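Local coordinates for protein endonuclease V (Homo sapiens, PDB 6OZE) that probably cleaves inosine-containing RNA by metal-dependent hydrolysis, as an endoribonuclease of the RNase H-like endonuclease V family, at residues Phe34-Ser46 / Pro108-Asn120. The protein carries 4 engineered substitutions. Sequence-based numbering, arbitrary orientation. Where two conformers were deposited one is given.
With NA (sodium ion), chain G.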
loop_
_atom_site.group_PDB
_atom_site.type_symbol
_atom_site.label_atom_id
_atom_site.label_comp_id
_atom_site.label_asym_id
_atom_site.label_seq_id
_atom_site.Cartn_x
_atom_site.Cartn_y
_atom_site.Cartn_z
ATOM N N PHE A 34 -4.394 -16.506 9.909
ATOM C CA PHE A 34 -5.342 -15.412 9.738
ATOM C C PHE A 34 -6.781 -15.910 9.756
ATOM O O PHE A 34 -7.628 -15.437 8.987
ATOM C CB PHE A 34 -5.051 -14.561 8.495
ATOM C CG PHE A 34 -3.685 -13.947 8.498
ATOM C CD1 PHE A 34 -3.364 -12.960 9.417
ATOM C CD2 PHE A 34 -2.714 -14.375 7.605
ATOM C CE1 PHE A 34 -2.107 -12.388 9.432
ATOM C CE2 PHE A 34 -1.443 -13.808 7.614
ATOM C CZ PHE A 34 -1.142 -12.811 8.532
ATOM N N SER A 35 -7.053 -16.867 10.640
ATOM C CA SER A 35 -8.418 -17.317 10.850
ATOM C C SER A 35 -9.294 -16.125 11.199
ATOM O O SER A 35 -8.955 -15.321 12.072
ATOM C CB SER A 35 -8.457 -18.335 11.983
ATOM O OG SER A 35 -9.787 -18.730 12.252
ATOM N N GLY A 36 -10.415 -16.008 10.500
ATOM C CA GLY A 36 -11.309 -14.894 10.663
ATOM C C GLY A 36 -11.157 -13.826 9.601
ATOM O O GLY A 36 -12.040 -12.965 9.474
ATOM N N LEU A 37 -10.060 -13.850 8.837
ATOM C CA LEU A 37 -9.899 -12.932 7.717
ATOM C C LEU A 37 -10.632 -13.495 6.508
ATOM O O LEU A 37 -10.336 -14.604 6.059
ATOM C CB LEU A 37 -8.418 -12.741 7.395
ATOM C CG LEU A 37 -8.126 -11.837 6.202
ATOM C CD1 LEU A 37 -8.681 -10.408 6.421
ATOM C CD2 LEU A 37 -6.625 -11.812 5.938
ATOM N N GLN A 38 -11.587 -12.734 5.977
ATOM C CA GLN A 38 -12.392 -13.184 4.851
ATOM C C GLN A 38 -12.222 -12.348 3.595
ATOM O O GLN A 38 -12.440 -12.870 2.498
ATOM C CB GLN A 38 -13.886 -13.181 5.220
ATOM C CG GLN A 38 -14.273 -14.231 6.237
ATOM C CD GLN A 38 -14.251 -15.631 5.649
ATOM O OE1 GLN A 38 -13.196 -16.248 5.530
ATOM N NE2 GLN A 38 -15.419 -16.128 5.258
ATOM N N ARG A 39 -11.910 -11.058 3.723
ATOM C CA ARG A 39 -11.815 -10.166 2.573
ATOM C C ARG A 39 -10.618 -9.239 2.718
ATOM O O ARG A 39 -10.459 -8.571 3.745
ATOM C CB ARG A 39 -13.092 -9.332 2.425
ATOM C CG ARG A 39 -14.316 -10.173 2.092
ATOM C CD ARG A 39 -15.587 -9.327 2.027
ATOM N NE ARG A 39 -15.802 -8.606 3.275
ATOM C CZ ARG A 39 -16.353 -9.129 4.364
ATOM N NH1 ARG A 39 -16.501 -8.380 5.447
ATOM N NH2 ARG A 39 -16.761 -10.391 4.376
ATOM N N VAL A 40 -9.791 -9.194 1.678
ATOM C CA VAL A 40 -8.606 -8.347 1.626
ATOM C C VAL A 40 -8.762 -7.415 0.432
ATOM O O VAL A 40 -9.072 -7.871 -0.672
ATOM C CB VAL A 40 -7.322 -9.187 1.481
ATOM C CG1 VAL A 40 -6.104 -8.295 1.387
ATOM C CG2 VAL A 40 -7.174 -10.174 2.642
ATOM N N GLY A 41 -8.547 -6.125 0.653
ATOM C CA GLY A 41 -8.682 -5.149 -0.399
ATOM C C GLY A 41 -7.326 -4.766 -0.967
ATOM O O GLY A 41 -6.281 -4.930 -0.323
ATOM N N GLY A 42 -7.363 -4.279 -2.202
ATOM C CA GLY A 42 -6.184 -3.732 -2.848
ATOM C C GLY A 42 -6.563 -2.431 -3.530
ATOM O O GLY A 42 -7.685 -2.282 -4.027
ATOM N N VAL A 43 -5.636 -1.488 -3.518
ATOM C CA VAL A 43 -5.879 -0.174 -4.120
ATOM C C VAL A 43 -4.723 0.194 -5.029
ATOM O O VAL A 43 -3.571 -0.184 -4.790
ATOM C CB VAL A 43 -6.150 0.972 -3.117
ATOM C CG1 VAL A 43 -7.498 0.798 -2.433
ATOM C CG2 VAL A 43 -5.008 1.094 -2.102
ATOM N N ASP A 44 -5.038 0.980 -6.072
ATOM C CA ASP A 44 -4.038 1.429 -7.024
ATOM C C ASP A 44 -4.453 2.787 -7.551
ATOM O O ASP A 44 -5.642 3.033 -7.750
ATOM C CB ASP A 44 -3.973 0.522 -8.254
ATOM C CG ASP A 44 -3.059 1.081 -9.336
ATOM O OD1 ASP A 44 -1.822 1.106 -9.151
ATOM O OD2 ASP A 44 -3.579 1.560 -10.364
ATOM N N VAL A 45 -3.464 3.641 -7.784
ATOM C CA VAL A 45 -3.605 4.800 -8.655
ATOM C C VAL A 45 -2.525 4.707 -9.716
ATOM O O VAL A 45 -1.346 4.516 -9.391
ATOM C CB VAL A 45 -3.491 6.130 -7.887
ATOM C CG1 VAL A 45 -3.608 7.315 -8.864
ATOM C CG2 VAL A 45 -4.570 6.206 -6.844
ATOM N N SER A 46 -2.919 4.852 -10.980
ATOM C CA SER A 46 -1.995 4.765 -12.099
ATOM C C SER A 46 -2.217 5.943 -13.021
ATOM O O SER A 46 -3.347 6.179 -13.449
ATOM C CB SER A 46 -2.238 3.483 -12.901
ATOM O OG SER A 46 -1.851 2.349 -12.130
ATOM N N PRO A 108 -21.865 -2.909 1.988
ATOM C CA PRO A 108 -21.081 -3.030 3.229
ATOM C C PRO A 108 -20.674 -4.453 3.554
ATOM O O PRO A 108 -19.653 -4.658 4.222
ATOM C CB PRO A 108 -22.015 -2.444 4.298
ATOM C CG PRO A 108 -23.392 -2.574 3.715
ATOM C CD PRO A 108 -23.217 -2.375 2.236
ATOM N N GLY A 109 -21.435 -5.446 3.098
ATOM C CA GLY A 109 -21.044 -6.822 3.322
ATOM C C GLY A 109 -19.797 -7.248 2.577
ATOM O O GLY A 109 -19.284 -8.338 2.846
ATOM N N LEU A 110 -19.313 -6.436 1.640
ATOM C CA LEU A 110 -18.085 -6.738 0.916
ATOM C C LEU A 110 -16.912 -5.884 1.371
ATOM O O LEU A 110 -15.841 -5.948 0.757
ATOM C CB LEU A 110 -18.285 -6.594 -0.596
ATOM C CG LEU A 110 -19.151 -7.661 -1.272
ATOM C CD1 LEU A 110 -19.275 -7.378 -2.766
ATOM C CD2 LEU A 110 -18.606 -9.059 -1.022
ATOM N N MET A 111 -17.086 -5.085 2.422
ATOM C CA MET A 111 -16.017 -4.199 2.863
ATOM C C MET A 111 -14.792 -5.023 3.229
ATOM O O MET A 111 -14.922 -6.058 3.901
ATOM C CB MET A 111 -16.455 -3.396 4.085
ATOM C CG MET A 111 -17.172 -2.099 3.740
ATOM S SD MET A 111 -16.067 -0.907 2.949
ATOM C CE MET A 111 -14.806 -0.710 4.200
ATOM N N PRO A 112 -13.607 -4.614 2.810
ATOM C CA PRO A 112 -12.400 -5.349 3.193
ATOM C C PRO A 112 -12.087 -5.181 4.672
ATOM O O PRO A 112 -12.389 -4.158 5.288
ATOM C CB PRO A 112 -11.313 -4.703 2.331
ATOM C CG PRO A 112 -11.833 -3.330 2.009
ATOM C CD PRO A 112 -13.324 -3.502 1.886
ATOM N N GLN A 113 -11.436 -6.197 5.240
ATOM C CA GLN A 113 -10.969 -6.103 6.619
ATOM C C GLN A 113 -9.577 -5.494 6.719
ATOM O O GLN A 113 -9.133 -5.155 7.830
ATOM C CB GLN A 113 -10.981 -7.495 7.261
ATOM C CG GLN A 113 -12.385 -8.042 7.458
ATOM C CD GLN A 113 -12.395 -9.537 7.613
ATOM O OE1 GLN A 113 -12.363 -10.260 6.622
ATOM N NE2 GLN A 113 -12.420 -10.017 8.854
ATOM N N VAL A 114 -8.895 -5.357 5.587
ATOM C CA VAL A 114 -7.541 -4.819 5.515
ATOM C C VAL A 114 -7.312 -4.423 4.064
ATOM O O VAL A 114 -7.834 -5.062 3.144
ATOM C CB VAL A 114 -6.515 -5.890 5.993
ATOM C CG1 VAL A 114 -6.659 -7.197 5.183
ATOM C CG2 VAL A 114 -5.082 -5.365 5.887
ATOM N N LEU A 115 -6.521 -3.375 3.854
ATOM C CA LEU A 115 -6.150 -2.941 2.514
ATOM C C LEU A 115 -4.659 -3.145 2.324
ATOM O O LEU A 115 -3.862 -2.740 3.178
ATOM C CB LEU A 115 -6.433 -1.446 2.319
ATOM C CG LEU A 115 -7.878 -0.964 2.386
ATOM C CD1 LEU A 115 -7.903 0.571 2.238
ATOM C CD2 LEU A 115 -8.679 -1.622 1.285
ATOM N N LEU A 116 -4.293 -3.728 1.195
ATOM C CA LEU A 116 -2.922 -3.702 0.706
ATOM C C LEU A 116 -2.826 -2.544 -0.282
ATOM O O LEU A 116 -3.571 -2.501 -1.274
ATOM C CB LEU A 116 -2.545 -5.014 0.030
ATOM C CG LEU A 116 -2.675 -6.286 0.881
ATOM C CD1 LEU A 116 -2.062 -7.471 0.131
ATOM C CD2 LEU A 116 -2.020 -6.135 2.266
ATOM N N VAL A 117 -1.910 -1.623 -0.017
ATOM C CA VAL A 117 -1.809 -0.360 -0.745
ATOM C C VAL A 117 -0.531 -0.365 -1.558
ATOM O O VAL A 117 0.550 -0.633 -1.019
ATOM C CB VAL A 117 -1.785 0.808 0.246
ATOM C CG1 VAL A 117 -1.647 2.143 -0.485
ATOM C CG2 VAL A 117 -3.029 0.782 1.064
ATOM N N ASP A 118 -0.643 -0.070 -2.850
ATOM C CA ASP A 118 0.547 0.143 -3.658
ATOM C C ASP A 118 1.169 1.474 -3.254
ATOM O O ASP A 118 0.795 2.525 -3.781
ATOM C CB ASP A 118 0.206 0.117 -5.150
ATOM C CG ASP A 118 1.444 0.213 -6.038
ATOM O OD1 ASP A 118 2.571 0.357 -5.518
ATOM O OD2 ASP A 118 1.292 0.136 -7.270
ATOM N N GLY A 119 2.109 1.427 -2.323
ATOM C CA GLY A 119 2.666 2.623 -1.724
ATOM C C GLY A 119 3.251 2.278 -0.373
ATOM O O GLY A 119 3.184 1.141 0.083
ATOM N N ASN A 120 3.846 3.282 0.260
ATOM C CA ASN A 120 4.491 3.045 1.541
ATOM C C ASN A 120 3.616 3.543 2.685
ATOM O O ASN A 120 2.753 4.412 2.519
ATOM C CB ASN A 120 5.849 3.742 1.621
ATOM C CG ASN A 120 6.865 3.172 0.658
ATOM O OD1 ASN A 120 7.614 2.238 0.986
ATOM N ND2 ASN A 120 6.932 3.763 -0.533
HETATM NA NA NA G . -10.885 -16.782 5.699
HETATM O O HOH W 1 -8.671 -17.137 6.842
HETATM O O HOH W 2 -11.211 -17.550 8.365
HETATM O O HOH W 3 -0.984 3.383 -6.157
HETATM O O HOH W 4 -11.956 -18.941 4.803
#
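Gln113 reaches from the segment leading up to strand 115-118 to the backbone leading into strand 39-46. Its N donates to O of Arg39 (3.0 Å), its CB packs between that oxygen and CD1 of Leu37, and CG, anti to the carbonyl carbon (chi1 -68°), starts an extended chain that carries the amide to the backbone of Gly36-Arg39. There OE1 accepts two bonds, from N of Gln38 at 2.7 Å and, in the carbonyl plane, from N of Arg39, while NE2 donates almost straight (169°) to O of Gly36. Cutting the side chain back to an alanine is likely to leave those two N-H groups and the Gly36 carbonyl without their mates. NE of Arg39 donates a hydrogen bond to O of Met111 (2.8 Å), which lies in the guanidinium plane, although NE stands above the carbonyl plane; O of Gly109 sits over one guanidinium face. Beyond, the strands pair in parallel, Gly41 N to Val114 O and Leu116 N to Gly41 O, with CD2 of Leu115 3.9 Å from CA of Gly41. At the far end, OD1 of Asp44 and OD2 of Asp118 lie 3.8 Å apart; Lys147 forms a salt bridge with Asp118. Such paired carboxylates on adjacent central strands are consistent with the metal-dependent active site of RNase H-like nucleases.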